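Local structure of discoidin-2 (Dictyostelium discoideum, 2VM9) at residues E168-R174 with V243-D249; P162-G167 with D249-F255; S67-F73 with P128-I134. The protein binds galactose and N-acetylgalactosamine as a trimeric lectin and may take part in spore formation and in building the spore coat. All blocks are in the same frame, centred on the assembly; numbering follows the deposited sequence.

Contact 1: E168-R174 with V243-D249; sequences EVSIGDR and VYDLTFD
Glu168-Ser170 pairs antiparallel with Thr247-Asp249, the short strand axes 4.7 Å apart at closest approach, and Val169 and Phe248 exchange both backbone hydrogen bonds. Just beyond, Ile171 N still donates to Leu246 O at 3.1 Å, and from Gly172 on side chains take over. Ser170 and Thr247 meet hydroxyl to hydroxyl, OG to OG1 at 2.6 Å, a short hydrogen bond. At the turn the carboxylate of Asp245 stands in for a strand partner: its OD1 receives the N-H of Gly172 at 2.9 Å in an almost straight bond (177°), though from above the carboxylate plane. Gly172 has a positive phi, which suits glycine. Arg174 closes the end. Its chain folds at its second and third torsions, which lays the guanidinium flat on Tyr244, planes 5° apart and CZ 3.7 Å from the ring centroid: a cation-pi stack, with CD also over the ring face. The same side chain grips the backbone side-on, NE at 3.0 Å and NH2 at 2.9 Å from Tyr244 O, two donors converging on one oxygen from the same face. The stack and the paired hydrogen bonds together should fix the rotation of the guanidinium. Strand 243-254 is the middle of a three-stranded sheet; on its other side Tyr244 and Asp245 both face the carbohydrate-binding Asp209 of strand 200-211 in a classic beta bulge. Lys206 of that strand bridges Glu168 and Asp249, while Ile171 and Leu246 pack on Phe235 of strand 230-237.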
loop_
_atom_site.group_PDB
_atom_site.type_symbol
_atom_site.label_atom_id
_atom_site.label_comp_id
_atom_site.label_asym_id
_atom_site.label_seq_id
_atom_site.Cartn_x
_atom_site.Cartn_y
_atom_site.Cartn_z
ATOM N N GLU A 168 5.956 -2.161 25.318
ATOM C CA GLU A 168 7.043 -2.496 26.224
ATOM C C GLU A 168 6.506 -3.382 27.331
ATOM O O GLU A 168 5.314 -3.361 27.647
ATOM C CB GLU A 168 7.706 -1.253 26.791
ATOM C CG GLU A 168 6.886 -0.398 27.736
ATOM C CD GLU A 168 7.802 0.510 28.579
ATOM O OE1 GLU A 168 8.389 1.449 28.033
ATOM O OE2 GLU A 168 7.943 0.261 29.797
ATOM N N VAL A 169 7.394 -4.152 27.925
ATOM C CA VAL A 169 6.992 -5.056 28.981
ATOM C C VAL A 169 8.177 -5.216 29.946
ATOM O O VAL A 169 9.308 -5.321 29.507
ATOM C CB VAL A 169 6.492 -6.422 28.398
ATOM C CG1 VAL A 169 7.501 -7.034 27.437
ATOM C CG2 VAL A 169 6.082 -7.399 29.501
ATOM N N SER A 170 7.887 -5.250 31.238
ATOM C CA SER A 170 8.924 -5.406 32.270
ATOM C C SER A 170 8.504 -6.482 33.242
ATOM O O SER A 170 7.336 -6.882 33.287
ATOM C CB SER A 170 9.084 -4.098 33.066
ATOM O OG SER A 170 9.427 -2.989 32.239
ATOM N N ILE A 171 9.460 -6.958 34.037
ATOM C CA ILE A 171 9.099 -7.869 35.121
ATOM C C ILE A 171 8.196 -7.120 36.102
ATOM O O ILE A 171 7.097 -7.592 36.426
ATOM C CB ILE A 171 10.351 -8.400 35.844
ATOM C CG1 ILE A 171 11.246 -9.157 34.850
ATOM C CG2 ILE A 171 9.930 -9.332 37.014
ATOM C CD1 ILE A 171 12.585 -9.637 35.419
ATOM N N GLY A 172 8.660 -5.956 36.565
ATOM C CA GLY A 172 7.809 -5.056 37.330
ATOM C C GLY A 172 7.687 -5.416 38.789
ATOM O O GLY A 172 6.969 -4.740 39.543
ATOM N N ASP A 173 8.401 -6.463 39.195
ATOM C CA ASP A 173 8.490 -6.856 40.598
ATOM C C ASP A 173 9.736 -7.723 40.818
ATOM O O ASP A 173 10.566 -7.863 39.915
ATOM C CB ASP A 173 7.211 -7.579 41.062
ATOM C CG ASP A 173 7.039 -8.966 40.458
ATOM O OD1 ASP A 173 7.971 -9.512 39.823
ATOM O OD2 ASP A 173 5.939 -9.552 40.654
ATOM N N ARG A 174 9.844 -8.305 42.016
ATOM C CA ARG A 174 11.078 -8.996 42.418
ATOM C C ARG A 174 11.016 -10.509 42.193
ATOM O O ARG A 174 11.744 -11.279 42.857
ATOM C CB ARG A 174 11.401 -8.695 43.882
ATOM C CG ARG A 174 11.342 -7.228 44.225
ATOM C CD ARG A 174 12.434 -6.419 43.535
ATOM N NE ARG A 174 12.164 -6.072 42.125
ATOM C CZ ARG A 174 11.428 -5.046 41.700
ATOM N NH1 ARG A 174 10.819 -4.238 42.582
ATOM N NH2 ARG A 174 11.301 -4.819 40.387
ATOM N N VAL A 243 17.868 -11.133 39.608
ATOM C CA VAL A 243 17.464 -10.105 38.632
ATOM C C VAL A 243 16.357 -9.260 39.260
ATOM O O VAL A 243 15.315 -9.795 39.630
ATOM C CB VAL A 243 16.956 -10.739 37.318
ATOM C CG1 VAL A 243 16.353 -9.659 36.381
ATOM C CG2 VAL A 243 18.088 -11.535 36.630
ATOM N N TYR A 244 16.608 -7.951 39.406
ATOM C CA TYR A 244 15.668 -7.036 40.072
ATOM C C TYR A 244 14.558 -6.591 39.121
ATOM O O TYR A 244 13.366 -6.617 39.468
ATOM C CB TYR A 244 16.458 -5.824 40.599
ATOM C CG TYR A 244 15.682 -4.904 41.491
ATOM C CD1 TYR A 244 15.801 -5.018 42.878
ATOM C CD2 TYR A 244 14.838 -3.931 40.965
ATOM C CE1 TYR A 244 15.122 -4.173 43.713
ATOM C CE2 TYR A 244 14.129 -3.077 41.804
ATOM C CZ TYR A 244 14.295 -3.214 43.183
ATOM O OH TYR A 244 13.617 -2.394 44.054
ATOM N N ASP A 245 14.945 -6.204 37.907
ATOM C CA ASP A 245 13.964 -5.880 36.862
ATOM C C ASP A 245 14.635 -5.964 35.483
ATOM O O ASP A 245 15.870 -5.862 35.362
ATOM C CB ASP A 245 13.392 -4.460 37.078
ATOM C CG ASP A 245 12.080 -4.224 36.325
ATOM O OD1 ASP A 245 11.437 -5.206 35.917
ATOM O OD2 ASP A 245 11.687 -3.044 36.151
ATOM N N LEU A 246 13.821 -6.202 34.462
ATOM C CA LEU A 246 14.267 -6.131 33.062
ATOM C C LEU A 246 13.130 -5.526 32.297
ATOM O O LEU A 246 11.958 -5.781 32.636
ATOM C CB LEU A 246 14.517 -7.528 32.485
ATOM C CG LEU A 246 15.717 -8.304 33.024
ATOM C CD1 LEU A 246 15.588 -9.774 32.594
ATOM C CD2 LEU A 246 17.022 -7.674 32.530
ATOM N N THR A 247 13.455 -4.778 31.243
ATOM C CA THR A 247 12.426 -4.215 30.361
ATOM C C THR A 247 12.782 -4.507 28.915
ATOM O O THR A 247 13.933 -4.333 28.520
ATOM C CB THR A 247 12.278 -2.673 30.531
ATOM O OG1 THR A 247 11.952 -2.368 31.890
ATOM C CG2 THR A 247 11.185 -2.136 29.602
ATOM N N PHE A 248 11.789 -4.939 28.138
ATOM C CA PHE A 248 11.943 -5.069 26.681
ATOM C C PHE A 248 10.969 -4.170 25.933
ATOM O O PHE A 248 9.800 -4.037 26.330
ATOM C CB PHE A 248 11.692 -6.513 26.235
ATOM C CG PHE A 248 12.752 -7.484 26.705
ATOM C CD1 PHE A 248 13.866 -7.745 25.902
ATOM C CD2 PHE A 248 12.647 -8.100 27.949
ATOM C CE1 PHE A 248 14.882 -8.627 26.330
ATOM C CE2 PHE A 248 13.648 -9.005 28.402
ATOM C CZ PHE A 248 14.771 -9.247 27.604
ATOM N N ASP A 249 11.432 -3.609 24.814
ATOM C CA ASP A 249 10.483 -3.126 23.811
ATOM C C ASP A 249 10.204 -4.305 22.888
ATOM O O ASP A 249 11.094 -5.120 22.610
ATOM C CB ASP A 249 11.076 -1.975 23.006
ATOM C CG ASP A 249 10.777 -0.608 23.628
ATOM O OD1 ASP A 249 9.936 -0.538 24.566
ATOM O OD2 ASP A 249 11.389 0.387 23.188
HETATM O O HOH W 1 12.561 -9.724 39.405
HETATM O O HOH W 2 10.065 -2.524 39.086
#

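Contact 2: P162-G167 with D249-F255; sequences PSVQVG and DYVAVEF
With chi1 at 76°, Tyr250 sets its CG between its own backbone N and carbonyl carbon, and this turn swings the ring across the neighbouring strand over Gly167. Three of the four valines, Val164, Val251 and Val253, hold CG1 anti to the backbone N (chi1 171° for Val164), which sets their methyl groups on the other face of the sheet. The tyrosine ring shows what a glycine can do in a strand. Gly167 N lies over the centre of one ring face, and its CA comes to 3.3 Å from Tyr250 CE2; with no side chain at Gly167, the ring face lies directly on the backbone. The strands are nevertheless fully paired here, since Gly167 and Tyr250 exchange two hydrogen bonds, and a water donates to both Gly167 O and Tyr250 O. On the valine face, CG1 of Val164 lies 3.8 Å from CG1 of Val251, the two side chains crossing at a slant. Val164 and Val253 instead run side by side, with Val164 CG2 4.2 Å from Val253 CG2. At the end where the linker runs in, Pro162 CB presses on Val253 CG1 at 3.5 Å, and the same methyl lies over one face of the Phe255 ring, toward the rim. A second water donates to Glu254 OE1 at 2.8 Å; the other oxygen, OE2, is held by Ser197 N. Val166 packs on Ile200 of the second subunit, and Pro162 meets Pro162 of the third. Such a regular antiparallel pair, Ser163-Gly167 against Tyr250-Glu254, joins the first and last strands of the lectin-like region, an H-type lectin fold, where its trimer assembles.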
loop_
_atom_site.group_PDB
_atom_site.type_symbol
_atom_site.label_atom_id
_atom_site.label_comp_id
_atom_site.label_asym_id
_atom_site.label_seq_id
_atom_site.Cartn_x
_atom_site.Cartn_y
_atom_site.Cartn_z
ATOM N N PRO A 162 4.049 -4.918 5.706
ATOM C CA PRO A 162 3.650 -5.609 6.943
ATOM C C PRO A 162 2.865 -4.670 7.867
ATOM O O PRO A 162 2.923 -3.461 7.700
ATOM C CB PRO A 162 4.999 -5.981 7.576
ATOM C CG PRO A 162 5.907 -4.916 7.136
ATOM C CD PRO A 162 5.492 -4.594 5.713
ATOM N N SER A 163 2.092 -5.238 8.783
ATOM C CA SER A 163 1.395 -4.500 9.819
ATOM C C SER A 163 2.240 -4.663 11.085
ATOM O O SER A 163 2.914 -5.685 11.259
ATOM C CB SER A 163 0.013 -5.097 10.051
ATOM O OG SER A 163 -0.874 -4.814 8.961
ATOM N N VAL A 164 2.204 -3.649 11.944
ATOM C CA VAL A 164 3.118 -3.579 13.088
ATOM C C VAL A 164 2.383 -3.010 14.305
ATOM O O VAL A 164 1.656 -2.040 14.192
ATOM C CB VAL A 164 4.357 -2.686 12.756
ATOM C CG1 VAL A 164 5.209 -2.421 13.996
ATOM C CG2 VAL A 164 5.221 -3.303 11.648
ATOM N N GLN A 165 2.582 -3.619 15.471
ATOM C CA GLN A 165 2.202 -2.976 16.726
ATOM C C GLN A 165 3.398 -3.086 17.657
ATOM O O GLN A 165 4.200 -4.016 17.548
ATOM C CB GLN A 165 0.977 -3.617 17.360
ATOM C CG GLN A 165 -0.307 -3.522 16.510
ATOM C CD GLN A 165 -1.478 -4.116 17.210
ATOM O OE1 GLN A 165 -1.992 -3.549 18.185
ATOM N NE2 GLN A 165 -1.909 -5.283 16.749
ATOM N N VAL A 166 3.504 -2.135 18.568
ATOM C CA VAL A 166 4.684 -2.070 19.408
ATOM C C VAL A 166 4.273 -1.872 20.865
ATOM O O VAL A 166 3.138 -1.445 21.174
ATOM C CB VAL A 166 5.628 -0.918 18.983
ATOM C CG1 VAL A 166 6.057 -1.040 17.509
ATOM C CG2 VAL A 166 4.967 0.430 19.271
ATOM N N GLY A 167 5.202 -2.148 21.770
ATOM C CA GLY A 167 4.904 -1.899 23.179
ATOM C C GLY A 167 6.133 -2.221 24.015
ATOM O O GLY A 167 7.207 -2.497 23.493
ATOM N N ASP A 249 11.432 -3.609 24.814
ATOM C CA ASP A 249 10.483 -3.126 23.811
ATOM C C ASP A 249 10.204 -4.305 22.888
ATOM O O ASP A 249 11.094 -5.120 22.610
ATOM C CB ASP A 249 11.076 -1.975 23.006
ATOM C CG ASP A 249 10.777 -0.608 23.628
ATOM O OD1 ASP A 249 9.936 -0.538 24.566
ATOM O OD2 ASP A 249 11.389 0.387 23.188
ATOM N N TYR A 250 8.976 -4.399 22.404
ATOM C CA TYR A 250 8.677 -5.406 21.391
ATOM C C TYR A 250 8.119 -4.765 20.127
ATOM O O TYR A 250 7.501 -3.687 20.175
ATOM C CB TYR A 250 7.706 -6.464 21.919
ATOM C CG TYR A 250 6.249 -6.009 22.010
ATOM C CD1 TYR A 250 5.413 -6.031 20.867
ATOM C CD2 TYR A 250 5.708 -5.574 23.218
ATOM C CE1 TYR A 250 4.084 -5.617 20.938
ATOM C CE2 TYR A 250 4.351 -5.156 23.309
ATOM C CZ TYR A 250 3.554 -5.198 22.156
ATOM O OH TYR A 250 2.235 -4.792 22.215
ATOM N N VAL A 251 8.338 -5.453 19.009
ATOM C CA VAL A 251 7.790 -5.041 17.714
ATOM C C VAL A 251 7.117 -6.298 17.155
ATOM O O VAL A 251 7.789 -7.285 16.873
ATOM C CB VAL A 251 8.887 -4.502 16.765
ATOM C CG1 VAL A 251 8.287 -4.140 15.386
ATOM C CG2 VAL A 251 9.597 -3.242 17.380
ATOM N N ALA A 252 5.783 -6.275 17.106
ATOM C CA ALA A 252 5.015 -7.391 16.577
ATOM C C ALA A 252 4.711 -7.065 15.119
ATOM O O ALA A 252 4.196 -5.973 14.823
ATOM C CB ALA A 252 3.748 -7.563 17.345
ATOM N N VAL A 253 5.049 -7.993 14.231
ATOM C CA VAL A 253 4.926 -7.752 12.791
ATOM C C VAL A 253 4.040 -8.824 12.171
ATOM O O VAL A 253 4.280 -10.016 12.329
ATOM C CB VAL A 253 6.305 -7.748 12.068
ATOM C CG1 VAL A 253 6.129 -7.413 10.579
ATOM C CG2 VAL A 253 7.274 -6.746 12.723
ATOM N N GLU A 254 3.021 -8.384 11.432
ATOM C CA GLU A 254 2.116 -9.325 10.759
ATOM C C GLU A 254 2.340 -9.237 9.265
ATOM O O GLU A 254 2.272 -8.144 8.701
ATOM C CB GLU A 254 0.658 -8.978 11.074
ATOM C CG GLU A 254 -0.317 -10.038 10.552
ATOM C CD GLU A 254 -1.759 -9.567 10.486
ATOM O OE1 GLU A 254 -2.004 -8.345 10.422
ATOM O OE2 GLU A 254 -2.644 -10.448 10.457
ATOM N N PHE A 255 2.595 -10.385 8.630
ATOM C CA PHE A 255 2.957 -10.414 7.221
ATOM C C PHE A 255 1.798 -10.824 6.348
ATOM O O PHE A 255 0.935 -11.598 6.768
ATOM C CB PHE A 255 4.110 -11.387 6.976
ATOM C CG PHE A 255 5.387 -10.988 7.642
ATOM C CD1 PHE A 255 6.150 -9.942 7.135
ATOM C CD2 PHE A 255 5.832 -11.663 8.776
ATOM C CE1 PHE A 255 7.343 -9.573 7.741
ATOM C CE2 PHE A 255 7.026 -11.295 9.405
ATOM C CZ PHE A 255 7.786 -10.259 8.887
HETATM O O HOH W 3 -1.767 -6.879 8.022
HETATM O O HOH W 4 8.371 -1.117 21.271
#

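Contact 3: S67-F73 with P128-I134; sequences SDSVKHF and PIKARSI
Pro128 opens the second segment by laying CB 3.4 Å from Phe73 O, with His72 CB also close. Ile129 exchanges two backbone hydrogen bonds with Phe73, the shorter from Phe73 N to Ile129 O at 2.7 Å. Lys130, stretched out with CG anti to its backbone N (chi1 -174°), runs alongside His72 and touches Val70 CG1 through its own CG at 3.7 Å. Ala131 pairs with Lys71 and offers its CB to Phe73 CE2. At Arg132 the chain turns a corner. Arg132 O accepts from Ser67 N and from Lys71 NZ, the latter 2.8 Å from Arg132 O and also donating to Ser67 OG and Ser69 O. Arg132 NE donates to Asp68 O at 2.8 Å, from above the carbonyl plane. Val70 CG2 lies over one guanidinium face, toward the rim, and a water joins NH2 to Asp68 O. Ile134 then sends CG2 to Phe73 CE2 at 3.9 Å. Arg132 and Ser133 both face Thr96 in a classic beta bulge. The segment passes from strand 121-131, paired with 70-79, to strand 133-142, between 63-67 and 87-96 in the other sheet of the beta-sandwich; Phe73 and Ile134 meet Leu151 of strand 146-153.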
loop_
_atom_site.group_PDB
_atom_site.type_symbol
_atom_site.label_atom_id
_atom_site.label_comp_id
_atom_site.label_asym_id
_atom_site.label_seq_id
_atom_site.Cartn_x
_atom_site.Cartn_y
_atom_site.Cartn_z
ATOM N N SER A 67 -0.642 3.431 -10.167
ATOM C CA SER A 67 -1.204 3.102 -8.869
ATOM C C SER A 67 -0.187 3.550 -7.812
ATOM O O SER A 67 0.946 3.897 -8.147
ATOM C CB SER A 67 -1.514 1.604 -8.771
ATOM O OG SER A 67 -0.343 0.849 -8.509
ATOM N N ASP A 68 -0.602 3.553 -6.539
ATOM C CA ASP A 68 0.283 3.968 -5.421
ATOM C C ASP A 68 1.504 3.108 -5.159
ATOM O O ASP A 68 2.457 3.569 -4.522
ATOM C CB ASP A 68 -0.504 3.932 -4.108
ATOM C CG ASP A 68 -1.640 4.876 -4.105
ATOM O OD1 ASP A 68 -1.455 5.983 -4.638
ATOM O OD2 ASP A 68 -2.718 4.509 -3.573
ATOM N N SER A 69 1.455 1.846 -5.564
ATOM C CA SER A 69 2.523 0.918 -5.194
ATOM C C SER A 69 3.738 1.137 -6.075
ATOM O O SER A 69 3.619 1.541 -7.240
ATOM C CB SER A 69 2.057 -0.523 -5.299
ATOM O OG SER A 69 1.697 -0.810 -6.631
ATOM N N VAL A 70 4.906 0.901 -5.510
ATOM C CA VAL A 70 6.125 0.911 -6.303
ATOM C C VAL A 70 6.145 -0.405 -7.057
ATOM O O VAL A 70 6.145 -1.477 -6.454
ATOM C CB VAL A 70 7.394 1.025 -5.433
ATOM C CG1 VAL A 70 8.631 0.846 -6.303
ATOM C CG2 VAL A 70 7.413 2.367 -4.680
ATOM N N LYS A 71 6.122 -0.326 -8.381
ATOM C CA LYS A 71 6.158 -1.529 -9.212
ATOM C C LYS A 71 7.547 -1.655 -9.800
ATOM O O LYS A 71 8.233 -0.658 -10.008
ATOM C CB LYS A 71 5.116 -1.459 -10.309
ATOM C CG LYS A 71 3.711 -1.659 -9.699
ATOM C CD LYS A 71 2.608 -0.910 -10.351
ATOM C CE LYS A 71 2.845 0.582 -10.475
ATOM N NZ LYS A 71 2.081 1.388 -9.490
ATOM N N HIS A 72 7.953 -2.892 -10.041
ATOM C CA HIS A 72 9.170 -3.185 -10.765
ATOM C C HIS A 72 8.729 -3.786 -12.088
ATOM O O HIS A 72 8.424 -4.986 -12.158
ATOM C CB HIS A 72 10.030 -4.162 -9.961
ATOM C CG HIS A 72 10.667 -3.527 -8.763
ATOM N ND1 HIS A 72 10.028 -3.424 -7.551
ATOM C CD2 HIS A 72 11.860 -2.902 -8.617
ATOM C CE1 HIS A 72 10.810 -2.792 -6.694
ATOM N NE2 HIS A 72 11.924 -2.456 -7.318
ATOM N N PHE A 73 8.647 -2.941 -13.121
ATOM C CA PHE A 73 8.180 -3.399 -14.417
ATOM C C PHE A 73 9.284 -4.128 -15.148
ATOM O O PHE A 73 10.364 -3.560 -15.352
ATOM C CB PHE A 73 7.706 -2.221 -15.262
ATOM C CG PHE A 73 6.416 -1.602 -14.768
ATOM C CD1 PHE A 73 5.213 -2.290 -14.890
ATOM C CD2 PHE A 73 6.412 -0.326 -14.211
ATOM C CE1 PHE A 73 3.988 -1.687 -14.439
ATOM C CE2 PHE A 73 5.224 0.297 -13.769
ATOM C CZ PHE A 73 4.002 -0.403 -13.876
ATOM N N PRO A 128 14.714 -3.809 -14.233
ATOM C CA PRO A 128 13.306 -3.404 -14.216
ATOM C C PRO A 128 13.168 -1.900 -14.044
ATOM O O PRO A 128 14.005 -1.236 -13.417
ATOM C CB PRO A 128 12.754 -4.119 -12.977
ATOM C CG PRO A 128 13.596 -5.355 -12.867
ATOM C CD PRO A 128 14.982 -4.857 -13.237
ATOM N N ILE A 129 12.107 -1.364 -14.617
ATOM C CA ILE A 129 11.752 0.022 -14.376
ATOM C C ILE A 129 11.016 0.075 -13.056
ATOM O O ILE A 129 10.004 -0.575 -12.885
ATOM C CB ILE A 129 10.838 0.567 -15.492
ATOM C CG1 ILE A 129 11.598 0.662 -16.818
ATOM C CG2 ILE A 129 10.256 1.940 -15.104
ATOM C CD1 ILE A 129 10.693 0.949 -17.989
ATOM N N LYS A 130 11.520 0.899 -12.147
ATOM C CA LYS A 130 10.939 1.089 -10.836
ATOM C C LYS A 130 10.067 2.354 -10.902
ATOM O O LYS A 130 10.566 3.466 -11.119
ATOM C CB LYS A 130 12.063 1.262 -9.826
ATOM C CG LYS A 130 11.605 1.322 -8.421
ATOM C CD LYS A 130 12.815 1.460 -7.510
ATOM C CE LYS A 130 12.427 2.109 -6.237
ATOM N NZ LYS A 130 13.644 2.295 -5.375
ATOM N N ALA A 131 8.759 2.172 -10.759
ATOM C CA ALA A 131 7.832 3.278 -11.018
ATOM C C ALA A 131 6.476 3.087 -10.338
ATOM O O ALA A 131 6.047 1.964 -10.099
ATOM C CB ALA A 131 7.637 3.428 -12.524
ATOM N N ARG A 132 5.821 4.205 -10.036
ATOM C CA ARG A 132 4.415 4.207 -9.627
ATOM C C ARG A 132 3.526 4.376 -10.844
ATOM O O ARG A 132 2.514 3.717 -10.927
ATOM C CB ARG A 132 4.120 5.292 -8.593
ATOM C CG ARG A 132 4.655 4.925 -7.210
ATOM C CD ARG A 132 4.235 5.979 -6.172
ATOM N NE ARG A 132 4.511 5.467 -4.829
ATOM C CZ ARG A 132 5.678 5.561 -4.197
ATOM N NH1 ARG A 132 6.702 6.187 -4.756
ATOM N NH2 ARG A 132 5.807 5.053 -2.973
ATOM N N SER A 133 3.938 5.226 -11.789
ATOM C CA SER A 133 3.164 5.412 -13.028
ATOM C C SER A 133 4.064 5.332 -14.242
ATOM O O SER A 133 5.251 5.681 -14.178
ATOM C CB SER A 133 2.392 6.725 -12.998
ATOM O OG SER A 133 1.554 6.761 -11.841
ATOM N N ILE A 134 3.508 4.845 -15.340
ATOM C CA ILE A 134 4.285 4.679 -16.561
ATOM C C ILE A 134 3.366 5.077 -17.711
ATOM O O ILE A 134 2.149 4.896 -17.602
ATOM C CB ILE A 134 4.806 3.213 -16.671
ATOM C CG1 ILE A 134 5.729 3.038 -17.878
ATOM C CG2 ILE A 134 3.649 2.214 -16.716
ATOM C CD1 ILE A 134 6.551 1.741 -17.807
HETATM O O HOH W 5 3.686 3.401 -1.826
#

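How the contacts relate
Followed from the N terminus, the chain first closes contact 3, where 67-73 meets 128-134 across 54 intervening residues within the discoidin-type beta-sandwich and where corners in both segments pass from one sheet to the other. The lectin contacts begin at the end of the linker. Contact 2 opens at 162-167, contact 1 follows at 168-174, and they close in reverse order, 243-249 before 249-255, so contact 1 lies within the larger loop of contact 2. They share Asp249 and form consecutive lengths of one strand pair, their centres about 19 Å apart. Contact 3 stays separate, its nearest atoms about 12 Å from contact 2. All three touch the second subunit.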